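Local coordinates for protein putative enoyl-CoA hydratase/isomerase (Acinetobacter baumannii, PDB 3FDU) that probably catalyses the hydration or isomerisation of enoyl-CoA thioesters, as a putative member of the crotonase superfamily, at residues Pro88-Leu91 with Leu92-Ala96; Val185-Ala188 with Tyr189-Ala192. The protein carries 4 engineered substitutions. One frame throughout, in Å; residues are numbered along the deposited sequence.

Overall arrangement
Contact 1 and contact 2 are both local, each joining neighbouring residues of one helix or helix start, and they come in series along the chain. Contact 1 (88-96) makes up most of helix 87-97, which touches helices 31-46, 218-236 and 113-116; the centre of contact 1 is about 8 Å from the centre of the chain. Contact 2 (185-192) is the turn from strand 183-184, an outermost strand of the six-stranded sheet, into helix 188-200, and its centre is about 19 Å from the centre of the chain. The centres of contacts 1 and 2 are about 25 Å apart, and the nearest atoms of contacts 1 and 2 about 15 Å. Y189 and A192 of contact 2 pack on strand 102-106, which follows helix 87-97 in the chain.

Contact 1 (Pro88-Leu91 with Leu92-Ala96); sequences PFVL and LKSAA. With SO4 (sulfate ion), chain G.
L92 folds back over the carbonyl of P88: its N gives a hydrogen bond to P88 O at 3.0 Å, while its CG and CD1 lie beside the same oxygen. The pattern continues residue by residue, with K93 N bonded to F89 O at 2.9 Å and, two residues on, A95 N to L91 O at the same length. The tightly packed side of the helix carries F89, L91 and L92; F89 leans on A229 of helix 218-236, L91 on I37 of helix 31-46, and L92 on I113 and T116.

The side bearing V90 and S94 still packs on helix 31-46, but here a water enters beside the partly exposed V90. V90 O takes the N-H of S94 and a hydrogen from this water at 2.8 Å, so two bonds grip one carbonyl. The water also meets S94 OG at 2.9 Å. The S94 torsion (chi1 -74°) sets OG beside the residue's own backbone N, within reach of the water, and OG is hydrogen-bonded to D42 OD1.

K93 runs its CG and CE past F89 O, the chain bending at chi3 (-70°). K93 NZ bonds sulfate O3 at 2.5 Å, a length so short that its exact value is doubtful, and also meets D226 in a salt bridge and the carbonyl of G84. The sulfate, probably from the crystallisation liquor, is also hydrogen-bonded to R97 NH1. The regular i to i+4 bonding is that of an alpha-helix, here a buried helix of the crotonase-type fold.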
loop_
_atom_site.group_PDB
_atom_site.type_symbol
_atom_site.label_atom_id
_atom_site.label_comp_id
_atom_site.label_asym_id
_atom_site.label_seq_id
_atom_site.Cartn_x
_atom_site.Cartn_y
_atom_site.Cartn_z
ATOM N N PRO A 88 18.528 -18.645 -5.248
ATOM C CA PRO A 88 17.678 -17.726 -4.444
ATOM C C PRO A 88 16.241 -17.610 -4.978
ATOM O O PRO A 88 15.343 -17.459 -4.195
ATOM C CB PRO A 88 18.345 -16.354 -4.599
ATOM C CG PRO A 88 19.715 -16.595 -5.202
ATOM C CD PRO A 88 19.720 -17.977 -5.812
ATOM N N PHE A 89 16.031 -17.605 -6.294
ATOM C CA PHE A 89 14.634 -17.553 -6.816
ATOM C C PHE A 89 13.833 -18.811 -6.510
ATOM O O PHE A 89 12.598 -18.754 -6.309
ATOM C CB PHE A 89 14.658 -17.238 -8.305
ATOM C CG PHE A 89 15.509 -16.056 -8.627
ATOM C CD1 PHE A 89 15.045 -14.793 -8.395
ATOM C CD2 PHE A 89 16.793 -16.216 -9.145
ATOM C CE1 PHE A 89 15.839 -13.675 -8.689
ATOM C CE2 PHE A 89 17.594 -15.125 -9.411
ATOM C CZ PHE A 89 17.126 -13.839 -9.153
ATOM N N VAL A 90 14.518 -19.949 -6.459
ATOM C CA VAL A 90 13.880 -21.232 -6.066
ATOM C C VAL A 90 13.342 -21.146 -4.607
ATOM O O VAL A 90 12.195 -21.499 -4.327
ATOM C CB VAL A 90 14.852 -22.459 -6.207
ATOM C CG1 VAL A 90 14.207 -23.793 -5.593
ATOM C CG2 VAL A 90 15.206 -22.706 -7.708
ATOM N N LEU A 91 14.163 -20.632 -3.696
ATOM C CA LEU A 91 13.744 -20.401 -2.296
ATOM C C LEU A 91 12.568 -19.427 -2.253
ATOM O O LEU A 91 11.546 -19.706 -1.579
ATOM C CB LEU A 91 14.917 -19.876 -1.444
ATOM C CG LEU A 91 14.554 -19.389 -0.023
ATOM C CD1 LEU A 91 13.839 -20.501 0.710
ATOM C CD2 LEU A 91 15.853 -18.966 0.739
ATOM N N LEU A 92 12.706 -18.279 -2.931
ATOM C CA LEU A 92 11.638 -17.298 -2.871
ATOM C C LEU A 92 10.317 -17.835 -3.393
ATOM O O LEU A 92 9.275 -17.548 -2.817
ATOM C CB LEU A 92 12.009 -15.990 -3.580
ATOM C CG LEU A 92 13.089 -15.131 -2.871
ATOM C CD1 LEU A 92 13.921 -14.292 -3.896
ATOM C CD2 LEU A 92 12.457 -14.240 -1.839
ATOM N N LYS A 93 10.336 -18.576 -4.520
ATOM C CA LYS A 93 9.093 -19.224 -4.979
ATOM C C LYS A 93 8.560 -20.320 -4.046
ATOM O O LYS A 93 7.332 -20.453 -3.871
ATOM C CB LYS A 93 9.235 -19.758 -6.437
ATOM C CG LYS A 93 9.452 -18.619 -7.464
ATOM C CD LYS A 93 9.642 -19.131 -8.922
ATOM C CE LYS A 93 10.984 -19.835 -9.072
ATOM N NZ LYS A 93 11.204 -20.250 -10.518
ATOM N N SER A 94 9.440 -21.156 -3.491
ATOM C CA SER A 94 8.991 -22.132 -2.523
ATOM C C SER A 94 8.259 -21.476 -1.338
ATOM O O SER A 94 7.298 -22.001 -0.828
ATOM C CB SER A 94 10.143 -22.934 -1.937
ATOM O OG SER A 94 10.605 -23.881 -2.911
ATOM N N ALA A 95 8.816 -20.393 -0.859
ATOM C CA ALA A 95 8.216 -19.649 0.203
ATOM C C ALA A 95 6.875 -19.054 -0.245
ATOM O O ALA A 95 5.883 -19.222 0.446
ATOM C CB ALA A 95 9.196 -18.562 0.721
ATOM N N ALA A 96 6.844 -18.398 -1.411
ATOM C CA ALA A 96 5.591 -17.831 -1.909
ATOM C C ALA A 96 4.470 -18.874 -2.018
ATOM O O ALA A 96 3.305 -18.552 -1.743
ATOM C CB ALA A 96 5.792 -17.118 -3.279
HETATM S S SO4 G . 8.710 -23.086 -10.929
HETATM O O1 SO4 G . 7.576 -22.252 -11.361
HETATM O O2 SO4 G . 9.230 -23.852 -12.052
HETATM O O3 SO4 G . 9.767 -22.278 -10.323
HETATM O O4 SO4 G . 8.250 -23.969 -9.853
HETATM O O HOH W 1 10.601 -23.341 -5.748
#

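Contact 2 (Val185-Ala188 with Tyr189-Ala192); sequences VEDA and YATA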
loop_
_atom_site.group_PDB
_atom_site.type_symbol
_atom_site.label_atom_id
_atom_site.label_comp_id
_atom_site.label_asym_id
_atom_site.label_seq_id
_atom_site.Cartn_x
_atom_site.Cartn_y
_atom_site.Cartn_z
ATOM N N VAL A 185 9.054 -6.622 19.131
ATOM C CA VAL A 185 8.749 -7.251 20.418
ATOM C C VAL A 185 10.043 -7.502 21.222
ATOM O O VAL A 185 11.153 -7.441 20.668
ATOM C CB VAL A 185 8.018 -8.579 20.239
ATOM C CG1 VAL A 185 6.598 -8.333 19.648
ATOM C CG2 VAL A 185 8.848 -9.561 19.350
ATOM N N GLU A 186 9.888 -7.755 22.525
ATOM C CA GLU A 186 11.025 -8.041 23.415
ATOM C C GLU A 186 11.743 -9.339 23.087
ATOM O O GLU A 186 12.970 -9.381 23.128
ATOM C CB GLU A 186 10.540 -8.068 24.906
ATOM N N ASP A 187 11.001 -10.416 22.784
ATOM C CA ASP A 187 11.598 -11.712 22.452
ATOM C C ASP A 187 11.003 -12.238 21.142
ATOM O O ASP A 187 9.940 -12.874 21.136
ATOM C CB ASP A 187 11.303 -12.722 23.557
ATOM C CG ASP A 187 11.973 -14.060 23.341
ATOM O OD1 ASP A 187 12.264 -14.462 22.198
ATOM O OD2 ASP A 187 12.244 -14.730 24.352
ATOM N N ALA A 188 11.693 -11.956 20.046
ATOM C CA ALA A 188 11.193 -12.248 18.722
ATOM C C ALA A 188 10.905 -13.712 18.557
ATOM O O ALA A 188 9.854 -14.071 17.980
ATOM C CB ALA A 188 12.180 -11.710 17.630
ATOM N N TYR A 189 11.790 -14.573 19.080
ATOM C CA TYR A 189 11.619 -16.002 18.912
ATOM C C TYR A 189 10.496 -16.593 19.780
ATOM O O TYR A 189 9.783 -17.454 19.314
ATOM C CB TYR A 189 12.918 -16.785 19.146
ATOM C CG TYR A 189 14.075 -16.331 18.241
ATOM C CD1 TYR A 189 13.837 -15.499 17.129
ATOM C CD2 TYR A 189 15.377 -16.789 18.464
ATOM C CE1 TYR A 189 14.878 -15.102 16.241
ATOM C CE2 TYR A 189 16.453 -16.394 17.604
ATOM C CZ TYR A 189 16.196 -15.533 16.503
ATOM O OH TYR A 189 17.237 -15.157 15.661
ATOM N N ALA A 190 10.365 -16.167 21.036
ATOM C CA ALA A 190 9.216 -16.615 21.856
ATOM C C ALA A 190 7.912 -16.125 21.238
ATOM O O ALA A 190 6.939 -16.863 21.197
ATOM C CB ALA A 190 9.328 -16.100 23.356
ATOM N N THR A 191 7.874 -14.883 20.753
ATOM C CA THR A 191 6.631 -14.385 20.165
ATOM C C THR A 191 6.251 -15.205 18.927
ATOM O O THR A 191 5.063 -15.545 18.700
ATOM C CB THR A 191 6.725 -12.896 19.751
ATOM O OG1 THR A 191 6.878 -12.064 20.907
ATOM C CG2 THR A 191 5.443 -12.467 19.020
ATOM N N ALA A 192 7.242 -15.511 18.095
ATOM C CA ALA A 192 6.962 -16.249 16.872
ATOM C C ALA A 192 6.396 -17.649 17.235
ATOM O O ALA A 192 5.498 -18.172 16.566
ATOM C CB ALA A 192 8.191 -16.406 16.069
HETATM O O HOH W 2 8.217 -10.873 23.170
#
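The flat carboxylate of D187 meets the first turn of the helix with one face: A190 N comes from above its plane, 65° out of it. A190 N bonds to D187 OD1 at 2.8 Å. The N-H line is almost straight (177°). The methyl of A190 lies against the same group, CB standing 3.3 Å from D187 CG and 3.4 Å from D187 OD2. The other flat group, the Y189 ring, meets A188 obliquely, its CD1 4.2 Å from A188 CB. Farther out this ring has cation-pi partners in K107 and R56, and its hydroxyl is hydrogen-bonded to the carbonyl of E59, while A105 of strand 102-106 also touches it.

CG of D187 stands opposite the backbone N (chi1 -176°), which carries the carboxylate forward over the helix start. From the main chain of the same residue, D187 O accepts T191 N at 2.9 Å, and the next carbonyl, A188 O, accepts A192 N. D187 thus receives one N-H on its side chain and another on its backbone.

At the loop end V185 and T191 reach toward each other tip to tip, V185 CG2 coming within 3.5 Å of T191 OG1. A water links D187 N, from which it accepts at 2.8 Å, to T191 OG1. Backbone bonds from V185 to A126 tie the incoming segment to the neighbouring strand.

D187 is the N-cap of helix 188-200. Its carboxylate supplies an acceptor for the N-H of A190 in the first turn, where no preceding turn of helix can provide the usual i-4 carbonyl, and its negative charge, set at the amino end, would probably interact favourably with the helix dipole.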